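Local coordinates for TRAP dicarboxylate transporter, DctP subunit (Anaerococcus prevoti, PDB 4N91), which binds D-glucuronate, as both its alpha and beta anomers, and probably serves as the extracytoplasmic solute-binding subunit of a TRAP transporter, at residues T31-G36 / D62-Q67; N96-T101 / R175-P180; Y231-M236 / I296-K301. One frame throughout, in Å; residues are numbered along the deposited sequence. Where two conformers were deposited one is given.

The three contacts follow one another along the chain, each closing before the next opens. Contact 1 pairs two strands of the five-stranded mixed sheet, and contact 3 joins strand 231-238 to the outermost strand, 294-296, of the four-stranded mixed sheet. Their centres are about 42 Å apart, on opposite sides of the chain's centre. Contact 2 lies about 28 Å from contact 1 and about 22 Å from contact 3, measured between centres. Its residues 96-101 directly follow strand 91-95 of the five-stranded sheet; its residues 175-180 continue from strand 173-176 and bring Arg175 and Gln177 to the glucuronate pocket. Contacts 1 and 3 thus belong to the sheet framework, whereas contact 2 takes part in sugar binding.

Contact 1. Residues T31-G36 / D62-Q67; sequences TIIRVG and DKYDIQ
Ile33 CB meets Ile66 CG1 at 3.9 Å, and Val35 CG2 meets Ile66 CG2 at 4.0 Å. These branched side chains form the apolar centre on one face of two neighbouring parallel strands of a beta-alpha-beta unit, strand 31-36, helix 44-60 and strand 64-69. Helix 44-60 covers Val35 and Ile66, with Leu49 against the first and Phe52 and Val56 against the second. Nearer the start of the strands the Tyr64 ring continues the same face: its CD1 lies 3.8 Å from Thr31 CB and also touches Ile33 CG1, both reaching the ring obliquely. With CG anti to its own carbonyl carbon (chi1 -61°), Tyr64 runs alongside Thr31; its hydroxyl is bonded to Asp258, and Phe262 meets the ring edge-to-face.

The backbones are stitched by five hydrogen bonds. Thr31 N, Ile33 N and Val35 N donate to Lys63 O, Asp65 O and Gln67 O; Asp65 N and Gln67 N donate back to Thr31 O and Ile33 O.

The other face carries Ile32, Arg34, Asp65 and Gln67. Here the Gln67 amide packs on Ile32, with NE2 3.4 Å from Ile32 CD1 and CD 3.5 Å from Ile32 CG2. That same CG2 sits 3.6 Å above the centre of one face of the Arg34 guanidinium. Both ends of the amide are engaged: Gln67 OE1 is bonded to Tyr69 OH, and Gln67 NE2 donates over 2.9 Å to Asp65 OD2, reaching that oxygen from above the carboxylate plane, 53° out of it.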
loop_
_atom_site.group_PDB
_atom_site.type_symbol
_atom_site.label_atom_id
_atom_site.label_comp_id
_atom_site.label_asym_id
_atom_site.label_seq_id
_atom_site.Cartn_x
_atom_site.Cartn_y
_atom_site.Cartn_z
ATOM N N THR A 31 -25.898 13.548 -6.413
ATOM C CA THR A 31 -24.611 13.457 -7.070
ATOM C C THR A 31 -23.953 12.151 -6.629
ATOM O O THR A 31 -23.772 11.926 -5.437
ATOM C CB THR A 31 -23.736 14.650 -6.678
ATOM O OG1 THR A 31 -24.372 15.855 -7.127
ATOM C CG2 THR A 31 -22.360 14.548 -7.294
ATOM N N ILE A 32 -23.623 11.305 -7.596
ATOM C CA ILE A 32 -22.983 10.022 -7.321
ATOM C C ILE A 32 -21.483 10.196 -7.152
ATOM O O ILE A 32 -20.804 10.702 -8.048
ATOM C CB ILE A 32 -23.198 9.034 -8.476
ATOM C CG1 ILE A 32 -24.673 8.989 -8.892
ATOM C CG2 ILE A 32 -22.668 7.649 -8.103
ATOM C CD1 ILE A 32 -25.476 7.895 -8.244
ATOM N N ILE A 33 -20.961 9.750 -6.012
ATOM C CA ILE A 33 -19.529 9.753 -5.779
ATOM C C ILE A 33 -19.031 8.312 -5.831
ATOM O O ILE A 33 -19.418 7.497 -5.010
ATOM C CB ILE A 33 -19.187 10.343 -4.431
ATOM C CG1 ILE A 33 -19.749 11.770 -4.321
ATOM C CG2 ILE A 33 -17.703 10.364 -4.217
ATOM C CD1 ILE A 33 -19.251 12.727 -5.418
ATOM N N ARG A 34 -18.209 8.015 -6.825
ATOM C CA ARG A 34 -17.726 6.649 -7.052
ATOM C C ARG A 34 -16.357 6.449 -6.426
ATOM O O ARG A 34 -15.422 7.215 -6.673
ATOM C CB ARG A 34 -17.717 6.325 -8.540
ATOM C CG ARG A 34 -19.130 6.336 -9.117
ATOM C CD ARG A 34 -19.192 5.977 -10.591
ATOM N NE ARG A 34 -20.576 6.061 -11.056
ATOM C CZ ARG A 34 -21.182 7.191 -11.402
ATOM N NH1 ARG A 34 -20.523 8.339 -11.359
ATOM N NH2 ARG A 34 -22.451 7.172 -11.798
ATOM N N VAL A 35 -16.249 5.396 -5.624
ATOM C CA VAL A 35 -15.075 5.146 -4.814
ATOM C C VAL A 35 -14.671 3.703 -5.067
ATOM O O VAL A 35 -15.497 2.780 -4.955
ATOM C CB VAL A 35 -15.375 5.303 -3.318
ATOM C CG1 VAL A 35 -14.105 5.059 -2.507
ATOM C CG2 VAL A 35 -15.981 6.683 -3.020
ATOM N N GLY A 36 -13.430 3.500 -5.470
ATOM C CA GLY A 36 -12.967 2.158 -5.728
ATOM C C GLY A 36 -11.789 1.684 -4.917
ATOM O O GLY A 36 -10.908 2.457 -4.530
ATOM N N ASP A 62 -28.848 13.855 1.485
ATOM C CA ASP A 62 -29.816 14.347 0.512
ATOM C C ASP A 62 -29.118 14.724 -0.797
ATOM O O ASP A 62 -29.762 14.811 -1.842
ATOM C CB ASP A 62 -30.567 15.571 1.054
ATOM C CG ASP A 62 -31.558 15.217 2.148
ATOM O OD1 ASP A 62 -31.955 14.034 2.241
ATOM O OD2 ASP A 62 -31.952 16.127 2.912
ATOM N N LYS A 63 -27.805 14.947 -0.736
ATOM C CA LYS A 63 -27.072 15.546 -1.849
ATOM C C LYS A 63 -26.099 14.598 -2.539
ATOM O O LYS A 63 -25.881 14.695 -3.747
ATOM C CB LYS A 63 -26.290 16.753 -1.344
ATOM C CG LYS A 63 -25.697 17.605 -2.439
ATOM C CD LYS A 63 -25.148 18.908 -1.871
ATOM C CE LYS A 63 -24.543 19.786 -2.955
ATOM N NZ LYS A 63 -23.990 21.047 -2.381
ATOM N N TYR A 64 -25.482 13.708 -1.772
ATOM C CA TYR A 64 -24.498 12.804 -2.336
ATOM C C TYR A 64 -24.850 11.357 -2.050
ATOM O O TYR A 64 -25.264 11.008 -0.946
ATOM C CB TYR A 64 -23.099 13.099 -1.782
ATOM C CG TYR A 64 -22.569 14.485 -2.080
ATOM C CD1 TYR A 64 -21.984 14.784 -3.302
ATOM C CD2 TYR A 64 -22.648 15.494 -1.133
ATOM C CE1 TYR A 64 -21.494 16.055 -3.573
ATOM C CE2 TYR A 64 -22.167 16.760 -1.394
ATOM C CZ TYR A 64 -21.593 17.038 -2.614
ATOM O OH TYR A 64 -21.111 18.303 -2.866
ATOM N N ASP A 65 -24.686 10.520 -3.065
ATOM C CA ASP A 65 -24.758 9.085 -2.890
ATOM C C ASP A 65 -23.350 8.546 -3.102
ATOM O O ASP A 65 -22.843 8.566 -4.214
ATOM C CB ASP A 65 -25.718 8.467 -3.898
ATOM C CG ASP A 65 -25.746 6.953 -3.824
ATOM O OD1 ASP A 65 -25.244 6.384 -2.831
ATOM O OD2 ASP A 65 -26.280 6.326 -4.755
ATOM N N ILE A 66 -22.706 8.112 -2.026
ATOM C CA ILE A 66 -21.359 7.543 -2.140
ATOM C C ILE A 66 -21.463 6.053 -2.442
ATOM O O ILE A 66 -22.111 5.309 -1.710
ATOM C CB ILE A 66 -20.545 7.821 -0.860
ATOM C CG1 ILE A 66 -20.176 9.310 -0.814
ATOM C CG2 ILE A 66 -19.305 6.961 -0.802
ATOM C CD1 ILE A 66 -19.597 9.767 0.490
ATOM N N GLN A 67 -20.853 5.618 -3.547
ATOM C CA GLN A 67 -20.890 4.213 -3.925
ATOM C C GLN A 67 -19.502 3.596 -3.894
ATOM O O GLN A 67 -18.598 4.085 -4.557
ATOM C CB GLN A 67 -21.495 4.077 -5.313
ATOM C CG GLN A 67 -22.926 4.549 -5.354
ATOM C CD GLN A 67 -23.522 4.501 -6.742
ATOM O OE1 GLN A 67 -22.842 4.174 -7.718
ATOM N NE2 GLN A 67 -24.806 4.852 -6.841
#

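Contact 2. Residues N96-T101 / R175-P180; sequences NAILET and RVQQSP. With BDP (beta-D-glucopyranuronic acid), chain C.
Gln177 wedges its side-chain amide between Ala97 and the sugar: NE2 lies 3.2 Å from Ala97 CB, while CD lies 3.5 Å from C6 of beta-D-glucuronate. Its CG lies anti to the carbonyl carbon (chi1 -59°) and the chain runs extended, which carries the amide there. With an alanine here, the gap between Ala97 CB and the sugar carboxylate would probably go unfilled, and Ser95 OG would lose the bond it receives from Gln177 NE2. Arg175 grips the carboxylate with two nearly straight hydrogen bonds, NH1 to O6B at 2.7 Å (172°) and NH2 to O6A at 2.9 Å (169°); NH2 also donates to Met196 O, which is likely to limit turning of the guanidinium.

Residues 96-101 follow strand 91-95 of the five-stranded sheet and 175-180 follow strand 173-176; their meeting beside the sugar is consistent with the two-lobed periplasmic-binding-protein fold, whose ligand sits in the cleft between lobes. Farther out, Ser179, N-cap of helix 180-188, has OG 2.8 Å from Glu100 OE2, with Asn182 OD1 a second possible acceptor, while Glu100 OE1 is bonded to Thr181. Thr101 CG2 presses on Pro180 CD at 3.5 Å, tight for two carbons, and a water joins Thr101 OG1 to Gln178 O. The paired guanidinium bonds imply a pocket suited to an acid sugar, with Arg175 probably countering the carboxylate charge, as in other TRAP solute-binding proteins.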
loop_
_atom_site.group_PDB
_atom_site.type_symbol
_atom_site.label_atom_id
_atom_site.label_comp_id
_atom_site.label_asym_id
_atom_site.label_seq_id
_atom_site.Cartn_x
_atom_site.Cartn_y
_atom_site.Cartn_z
ATOM N N ASN A 96 1.126 3.086 -2.503
ATOM C CA ASN A 96 2.182 4.050 -2.796
ATOM C C ASN A 96 3.159 3.482 -3.837
ATOM O O ASN A 96 3.785 4.229 -4.604
ATOM C CB ASN A 96 2.923 4.365 -1.513
ATOM C CG ASN A 96 3.776 5.591 -1.620
ATOM O OD1 ASN A 96 3.291 6.701 -1.457
ATOM N ND2 ASN A 96 5.046 5.400 -1.901
ATOM N N ALA A 97 3.303 2.157 -3.845
ATOM C CA ALA A 97 4.234 1.494 -4.755
ATOM C C ALA A 97 4.008 1.934 -6.201
ATOM O O ALA A 97 4.958 2.094 -6.957
ATOM C CB ALA A 97 4.109 -0.026 -4.636
ATOM N N ILE A 98 2.754 2.070 -6.617
ATOM C CA ILE A 98 2.481 2.381 -8.013
ATOM C C ILE A 98 2.409 3.873 -8.306
ATOM O O ILE A 98 2.530 4.292 -9.443
ATOM C CB ILE A 98 1.225 1.673 -8.571
ATOM C CG1 ILE A 98 -0.041 2.243 -7.958
ATOM C CG2 ILE A 98 1.324 0.108 -8.394
ATOM C CD1 ILE A 98 -1.301 1.836 -8.685
ATOM N N LEU A 99 2.265 4.694 -7.275
ATOM C CA LEU A 99 2.125 6.128 -7.493
ATOM C C LEU A 99 3.434 6.762 -7.942
ATOM O O LEU A 99 3.421 7.804 -8.582
ATOM C CB LEU A 99 1.591 6.818 -6.261
ATOM C CG LEU A 99 0.153 6.401 -5.909
ATOM C CD1 LEU A 99 -0.279 7.112 -4.646
ATOM C CD2 LEU A 99 -0.821 6.688 -7.033
ATOM N N GLU A 100 4.559 6.114 -7.654
ATOM C CA GLU A 100 5.854 6.618 -8.106
ATOM C C GLU A 100 5.986 6.706 -9.620
ATOM O O GLU A 100 6.838 7.414 -10.102
ATOM C CB GLU A 100 6.995 5.779 -7.520
ATOM C CG GLU A 100 7.042 4.356 -8.022
ATOM C CD GLU A 100 8.196 3.536 -7.445
ATOM O OE1 GLU A 100 8.788 3.927 -6.403
ATOM O OE2 GLU A 100 8.493 2.481 -8.044
ATOM N N THR A 101 5.147 5.995 -10.366
ATOM C CA THR A 101 5.170 6.070 -11.819
ATOM C C THR A 101 4.355 7.262 -12.330
ATOM O O THR A 101 4.445 7.609 -13.493
ATOM C CB THR A 101 4.684 4.752 -12.492
ATOM O OG1 THR A 101 3.309 4.498 -12.178
ATOM C CG2 THR A 101 5.530 3.578 -12.034
ATOM N N ARG A 175 6.521 -12.132 -7.643
ATOM C CA ARG A 175 5.602 -11.066 -8.051
ATOM C C ARG A 175 5.845 -9.825 -7.203
ATOM O O ARG A 175 6.062 -9.915 -5.975
ATOM C CB ARG A 175 4.141 -11.502 -7.926
ATOM C CG ARG A 175 3.149 -10.426 -8.313
ATOM C CD ARG A 175 2.695 -9.567 -7.129
ATOM N NE ARG A 175 1.799 -8.498 -7.524
ATOM C CZ ARG A 175 1.210 -7.680 -6.662
ATOM N NH1 ARG A 175 1.440 -7.831 -5.361
ATOM N NH2 ARG A 175 0.399 -6.725 -7.096
ATOM N N VAL A 176 5.815 -8.675 -7.873
ATOM C CA VAL A 176 5.814 -7.383 -7.211
ATOM C C VAL A 176 4.710 -6.534 -7.850
ATOM O O VAL A 176 4.095 -6.930 -8.834
ATOM C CB VAL A 176 7.162 -6.669 -7.324
ATOM C CG1 VAL A 176 8.225 -7.491 -6.591
ATOM C CG2 VAL A 176 7.541 -6.471 -8.774
ATOM N N GLN A 177 4.437 -5.388 -7.242
ATOM C CA GLN A 177 3.531 -4.426 -7.841
ATOM C C GLN A 177 4.203 -3.753 -9.024
ATOM O O GLN A 177 5.404 -3.948 -9.260
ATOM C CB GLN A 177 3.122 -3.401 -6.804
ATOM C CG GLN A 177 2.423 -4.030 -5.594
ATOM C CD GLN A 177 1.890 -2.969 -4.651
ATOM O OE1 GLN A 177 0.837 -2.377 -4.889
ATOM N NE2 GLN A 177 2.618 -2.717 -3.603
ATOM N N GLN A 178 3.427 -2.990 -9.791
ATOM C CA GLN A 178 3.961 -2.269 -10.938
ATOM C C GLN A 178 4.733 -1.042 -10.454
ATOM O O GLN A 178 4.241 0.091 -10.478
ATOM C CB GLN A 178 2.867 -1.884 -11.937
ATOM C CG GLN A 178 3.441 -1.464 -13.294
ATOM C CD GLN A 178 2.393 -1.015 -14.300
ATOM O OE1 GLN A 178 2.319 0.157 -14.642
ATOM N NE2 GLN A 178 1.587 -1.944 -14.775
ATOM N N SER A 179 5.961 -1.302 -10.031
ATOM C CA SER A 179 6.782 -0.365 -9.303
ATOM C C SER A 179 8.252 -0.544 -9.673
ATOM O O SER A 179 8.861 -1.568 -9.337
ATOM C CB SER A 179 6.626 -0.675 -7.811
ATOM O OG SER A 179 7.606 0.006 -7.038
ATOM N N PRO A 180 8.834 0.425 -10.384
ATOM C CA PRO A 180 10.268 0.286 -10.715
ATOM C C PRO A 180 11.165 0.128 -9.490
ATOM O O PRO A 180 12.166 -0.587 -9.569
ATOM C CB PRO A 180 10.585 1.546 -11.508
ATOM C CG PRO A 180 9.228 1.997 -12.066
ATOM C CD PRO A 180 8.213 1.594 -11.034
HETATM C C1 BDP C . -1.717 -4.778 -0.395
HETATM C C2 BDP C . -2.075 -3.371 -0.544
HETATM C C3 BDP C . -2.785 -3.149 -1.848
HETATM C C4 BDP C . -1.971 -3.544 -2.956
HETATM C C5 BDP C . -1.553 -4.952 -2.778
HETATM C C6 BDP C . -0.540 -5.397 -3.864
HETATM O O2 BDP C . -3.141 -3.219 0.475
HETATM O O3 BDP C . -3.174 -1.742 -1.972
HETATM O O4 BDP C . -2.540 -3.364 -4.150
HETATM O O5 BDP C . -0.872 -5.136 -1.488
HETATM O O6A BDP C . -0.927 -5.254 -5.044
HETATM O O1 BDP C . -0.806 -4.857 0.730
HETATM O O6B BDP C . 0.463 -6.062 -3.519
HETATM O O HOH W 1 2.758 1.877 -12.142
#

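Contact 3. Residues Y231-M236 / I296-K301; sequences YYSYDM and IYPDQK
Tyr234 packs along Tyr297, starting from CB, which lies 3.6 Å from Ile296 O and brushes Pro298 CD at longer range. Because CG is anti to the carbonyl carbon (chi1 -82°), the ring runs side by side with the Tyr297 ring, both pointing the same way. Ile296 O stays at the edge of the Tyr234 ring, near its plane. On the ring, CD2 makes the closest aromatic touch, 3.5 Å from Tyr297 CE1, and CE2 follows against CE1 and OH of the same residue. The planes are only 13° from parallel, but the centroids are 5.3 Å apart, so the rings are slid aside and barely overlap. One face of the Tyr234 ring receives Tyr232 CE1, offset toward the rim. At the tip, the Tyr234 hydroxyl is bonded to Glu217.

The backbone beneath is the edge of a mixed four-stranded sheet, in which strand 294-296 is outermost and parallel to strand 231-238. Ile296 straddles Ser233: its N donates to Tyr232 O at 2.8 Å, and its O accepts from Tyr234 N at 2.9 Å. Tyr231 CD1 meets Ile296 CD1 loosely on the flank, with Pro162 touching both residues.

Beyond this single bridge the pairing gives way. Tyr234 is the centre of an inverse gamma turn, in which Asp235 N reaches back to Ser233 O. The carbonyl of Tyr234 accepts from Gln300 NE2 at 3.2 Å, and a water links it to Pro298 O. The extended Gln300 chain also brings NE2 to 3.9 Å from SE of Met236, a selenomethionine. Next to Gln300, Asp299 OD1 caps the start of helix 301-317 by accepting from Lys301 N.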
loop_
_atom_site.group_PDB
_atom_site.type_symbol
_atom_site.label_atom_id
_atom_site.label_comp_id
_atom_site.label_asym_id
_atom_site.label_seq_id
_atom_site.Cartn_x
_atom_site.Cartn_y
_atom_site.Cartn_z
ATOM N N TYR A 231 5.367 -20.861 3.054
ATOM C CA TYR A 231 6.547 -20.323 3.732
ATOM C C TYR A 231 6.478 -18.797 3.707
ATOM O O TYR A 231 6.624 -18.185 2.650
ATOM C CB TYR A 231 7.841 -20.768 3.063
ATOM C CG TYR A 231 8.037 -22.268 3.013
ATOM C CD1 TYR A 231 8.374 -22.989 4.156
ATOM C CD2 TYR A 231 7.904 -22.958 1.830
ATOM C CE1 TYR A 231 8.557 -24.353 4.097
ATOM C CE2 TYR A 231 8.075 -24.334 1.773
ATOM C CZ TYR A 231 8.386 -25.021 2.904
ATOM O OH TYR A 231 8.600 -26.392 2.817
ATOM N N TYR A 232 6.268 -18.198 4.870
ATOM C CA TYR A 232 6.190 -16.749 4.981
ATOM C C TYR A 232 7.319 -16.301 5.877
ATOM O O TYR A 232 7.353 -16.647 7.057
ATOM C CB TYR A 232 4.837 -16.306 5.524
ATOM C CG TYR A 232 4.610 -14.794 5.538
ATOM C CD1 TYR A 232 5.139 -14.000 6.528
ATOM C CD2 TYR A 232 3.836 -14.181 4.571
ATOM C CE1 TYR A 232 4.919 -12.632 6.563
ATOM C CE2 TYR A 232 3.629 -12.795 4.583
ATOM C CZ TYR A 232 4.175 -12.035 5.604
ATOM O OH TYR A 232 3.979 -10.689 5.640
ATOM N N SER A 233 8.239 -15.530 5.308
ATOM C CA SER A 233 9.491 -15.184 5.957
ATOM C C SER A 233 9.594 -13.674 6.248
ATOM O O SER A 233 9.684 -12.875 5.331
ATOM C CB SER A 233 10.655 -15.631 5.076
ATOM O OG SER A 233 11.905 -15.293 5.660
ATOM N N TYR A 234 9.604 -13.312 7.527
ATOM C CA TYR A 234 9.492 -11.934 7.961
ATOM C C TYR A 234 10.759 -11.108 7.763
ATOM O O TYR A 234 11.395 -10.668 8.737
ATOM C CB TYR A 234 9.080 -11.902 9.426
ATOM C CG TYR A 234 7.594 -12.077 9.722
ATOM C CD1 TYR A 234 6.706 -11.030 9.517
ATOM C CD2 TYR A 234 7.085 -13.250 10.247
ATOM C CE1 TYR A 234 5.378 -11.148 9.804
ATOM C CE2 TYR A 234 5.730 -13.380 10.528
ATOM C CZ TYR A 234 4.890 -12.307 10.319
ATOM O OH TYR A 234 3.566 -12.404 10.631
ATOM N N ASP A 235 11.127 -10.898 6.511
ATOM C CA ASP A 235 12.240 -10.014 6.217
ATOM C C ASP A 235 11.808 -8.545 6.341
ATOM O O ASP A 235 12.646 -7.667 6.522
ATOM C CB ASP A 235 12.826 -10.303 4.850
ATOM C CG ASP A 235 11.900 -9.922 3.728
ATOM O OD1 ASP A 235 10.799 -10.496 3.686
ATOM O OD2 ASP A 235 12.271 -9.060 2.889
HETATM N N MSE A 236 10.498 -8.302 6.230
HETATM C CA MSE A 236 9.879 -6.977 6.438
HETATM C C MSE A 236 10.609 -5.836 5.701
HETATM O O MSE A 236 11.001 -4.805 6.293
HETATM C CB MSE A 236 9.756 -6.700 7.947
HETATM C CG MSE A 236 8.825 -7.679 8.645
HETATM SE SE MSE A 236 8.840 -7.507 10.587
HETATM C CE MSE A 236 7.961 -5.774 10.676
ATOM N N ILE A 296 8.526 -17.852 9.267
ATOM C CA ILE A 296 9.961 -17.838 9.485
ATOM C C ILE A 296 10.412 -16.435 9.882
ATOM O O ILE A 296 9.839 -15.439 9.417
ATOM C CB ILE A 296 10.687 -18.287 8.199
ATOM C CG1 ILE A 296 10.254 -19.715 7.839
ATOM C CG2 ILE A 296 12.191 -18.196 8.375
ATOM C CD1 ILE A 296 10.682 -20.133 6.455
ATOM N N TYR A 297 11.412 -16.367 10.776
ATOM C CA TYR A 297 11.920 -15.095 11.296
ATOM C C TYR A 297 13.389 -14.964 10.969
ATOM O O TYR A 297 14.251 -15.235 11.818
ATOM C CB TYR A 297 11.667 -15.018 12.816
ATOM C CG TYR A 297 10.206 -15.223 13.129
ATOM C CD1 TYR A 297 9.332 -14.159 13.139
ATOM C CD2 TYR A 297 9.693 -16.492 13.343
ATOM C CE1 TYR A 297 7.980 -14.352 13.394
ATOM C CE2 TYR A 297 8.340 -16.690 13.596
ATOM C CZ TYR A 297 7.495 -15.604 13.608
ATOM O OH TYR A 297 6.148 -15.795 13.848
ATOM N N PRO A 298 13.696 -14.564 9.729
ATOM C CA PRO A 298 15.082 -14.552 9.277
ATOM C C PRO A 298 15.857 -13.369 9.842
ATOM O O PRO A 298 15.279 -12.371 10.274
ATOM C CB PRO A 298 14.940 -14.398 7.763
ATOM C CG PRO A 298 13.672 -13.590 7.600
ATOM C CD PRO A 298 12.760 -14.133 8.668
ATOM N N ASP A 299 17.173 -13.497 9.820
ATOM C CA ASP A 299 18.062 -12.388 10.083
ATOM C C ASP A 299 17.835 -11.335 8.996
ATOM O O ASP A 299 17.999 -11.613 7.812
ATOM C CB ASP A 299 19.482 -12.925 10.050
ATOM C CG ASP A 299 20.523 -11.860 10.311
ATOM O OD1 ASP A 299 20.165 -10.700 10.634
ATOM O OD2 ASP A 299 21.709 -12.211 10.192
ATOM N N GLN A 300 17.431 -10.136 9.392
ATOM C CA GLN A 300 17.153 -9.084 8.416
ATOM C C GLN A 300 18.406 -8.440 7.837
ATOM O O GLN A 300 18.368 -7.911 6.723
ATOM C CB GLN A 300 16.219 -8.021 9.008
ATOM C CG GLN A 300 14.853 -8.600 9.341
ATOM C CD GLN A 300 13.868 -7.580 9.872
ATOM O OE1 GLN A 300 14.196 -6.415 10.053
ATOM N NE2 GLN A 300 12.638 -8.028 10.129
ATOM N N LYS A 301 19.529 -8.488 8.567
ATOM C CA LYS A 301 20.724 -7.742 8.132
ATOM C C LYS A 301 21.184 -8.055 6.696
ATOM O O LYS A 301 21.508 -7.139 5.936
ATOM C CB LYS A 301 21.880 -7.926 9.118
ATOM C CG LYS A 301 23.140 -7.186 8.677
ATOM C CD LYS A 301 24.134 -6.990 9.819
ATOM C CE LYS A 301 25.395 -6.313 9.313
ATOM N NZ LYS A 301 25.113 -4.987 8.713
HETATM O O HOH W 2 12.704 -11.622 10.995
HETATM O O HOH W 3 11.982 -4.184 8.804
#